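Local coordinates for Epf (Streptococcus pyogenes, PDB 4ES8), which acts as a cell-surface adhesin that binds cells through an N-terminal domain containing a carbohydrate-binding module and a fibronectin-like domain, at residues I295-K298 with Q299-K302. Residues are numbered along the deposited sequence; the frame is centred on the assembly and turned at random.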
loop_
_atom_site.group_PDB
_atom_site.type_symbol
_atom_site.label_atom_id
_atom_site.label_comp_id
_atom_site.label_asym_id
_atom_site.label_seq_id
_atom_site.Cartn_x
_atom_site.Cartn_y
_atom_site.Cartn_z
ATOM N N ILE A 295 13.058 17.430 4.301
ATOM C CA ILE A 295 12.001 16.824 3.492
ATOM C C ILE A 295 11.156 15.916 4.375
ATOM O O ILE A 295 11.683 14.993 5.009
ATOM C CB ILE A 295 12.604 16.067 2.283
ATOM C CG1 ILE A 295 13.487 17.022 1.406
ATOM C CG2 ILE A 295 11.505 15.422 1.418
ATOM C CD1 ILE A 295 14.262 16.377 0.264
ATOM N N LYS A 296 9.839 16.160 4.386
ATOM C CA LYS A 296 8.922 15.346 5.178
ATOM C C LYS A 296 8.051 14.557 4.236
ATOM O O LYS A 296 7.449 15.150 3.349
ATOM C CB LYS A 296 8.049 16.243 6.070
ATOM C CG LYS A 296 7.024 15.450 6.913
ATOM C CD LYS A 296 6.107 16.415 7.670
ATOM C CE LYS A 296 5.074 15.710 8.507
ATOM N NZ LYS A 296 3.923 16.609 8.801
ATOM N N GLN A 297 8.011 13.218 4.388
ATOM C CA GLN A 297 7.111 12.417 3.559
ATOM C C GLN A 297 5.713 12.590 4.176
ATOM O O GLN A 297 5.495 12.110 5.287
ATOM C CB GLN A 297 7.580 10.958 3.526
ATOM C CG GLN A 297 7.333 10.287 2.171
ATOM C CD GLN A 297 5.887 10.401 1.758
ATOM O OE1 GLN A 297 5.004 9.930 2.488
ATOM N NE2 GLN A 297 5.603 11.140 0.673
ATOM N N LYS A 298 4.794 13.302 3.499
ATOM C CA LYS A 298 3.513 13.635 4.148
ATOM C C LYS A 298 2.654 12.441 4.484
ATOM O O LYS A 298 1.882 12.514 5.440
ATOM C CB LYS A 298 2.690 14.594 3.307
ATOM C CG LYS A 298 3.228 16.006 3.253
ATOM C CD LYS A 298 2.351 16.755 2.291
ATOM C CE LYS A 298 2.193 18.181 2.672
ATOM N NZ LYS A 298 1.211 18.833 1.765
ATOM N N GLN A 299 2.760 11.347 3.717
ATOM C CA GLN A 299 1.903 10.199 3.996
ATOM C C GLN A 299 2.499 9.304 5.083
ATOM O O GLN A 299 1.763 8.865 5.967
ATOM C CB GLN A 299 1.625 9.380 2.726
ATOM C CG GLN A 299 0.756 10.135 1.717
ATOM C CD GLN A 299 1.474 11.225 0.965
ATOM O OE1 GLN A 299 2.620 11.081 0.539
ATOM N NE2 GLN A 299 0.781 12.329 0.746
ATOM N N SER A 300 3.809 8.983 5.002
ATOM C CA SER A 300 4.404 8.088 5.992
ATOM C C SER A 300 4.769 8.821 7.290
ATOM O O SER A 300 5.022 8.173 8.308
ATOM C CB SER A 300 5.657 7.447 5.415
ATOM O OG SER A 300 6.672 8.437 5.308
ATOM N N LYS A 301 4.880 10.166 7.202
ATOM C CA LYS A 301 5.255 11.088 8.282
ATOM C C LYS A 301 6.744 11.019 8.623
ATOM O O LYS A 301 7.174 11.615 9.618
ATOM C CB LYS A 301 4.410 10.882 9.570
ATOM C CG LYS A 301 2.897 10.870 9.345
ATOM C CD LYS A 301 2.429 12.191 8.762
ATOM C CE LYS A 301 0.950 12.254 8.492
ATOM N NZ LYS A 301 0.638 13.517 7.766
ATOM N N LYS A 302 7.537 10.300 7.809
ATOM C CA LYS A 302 8.980 10.202 8.013
ATOM C C LYS A 302 9.673 11.467 7.528
ATOM O O LYS A 302 9.354 11.960 6.450
ATOM C CB LYS A 302 9.534 8.962 7.296
ATOM C CG LYS A 302 9.057 7.655 7.907
ATOM C CD LYS A 302 9.557 6.496 7.051
ATOM C CE LYS A 302 9.213 5.166 7.657
ATOM N NZ LYS A 302 9.880 4.075 6.909
HETATM O O HOH W 1 1.553 16.355 7.068
#
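Q297, the last residue of strand 290-297, folds its side chain back against Q299 and S300 in the turn that follows. This turn begins the β-hairpin connection to strand 307-310 in the smaller, four-stranded sheet, probably the fibronectin-like domain, and its tip faces the larger domain; S300 OG also bonds T215 O, in the segment that follows strand 202-213 of that domain. Two backbone bonds close the loop, Q297 N to K302 O at 2.8 Å and K301 N to Q297 O, the latter well bent. Packing is tightest around the Q297 amide. A turn at chi2 (-54°) brings OE1 to two successive backbone N-H groups: S300 N approaches in the carbonyl plane at 2.9 Å, whereas Q299 N sits above that plane. The NE2 of the same amide reaches Q299 OE1 at 3.0 Å, with the two amide planes 41° apart, and also D248 OD1, so both ends of the group are gripped and its rotation is fixed. S300 OG presses against Q297 CB at 3.2 Å and accepts K302 N in an ST turn. The lysine side is looser. K296 and K301 hold their ammonium groups 4.6 Å apart, NZ to NZ, a repulsion probably eased by E20, which forms a salt bridge with K296; a water accepts from K296 NZ and, weakly, from K301 NZ. K301, bent at chi2 (-61°), curls back until NZ meets K298 O in its carbonyl plane at 2.8 Å.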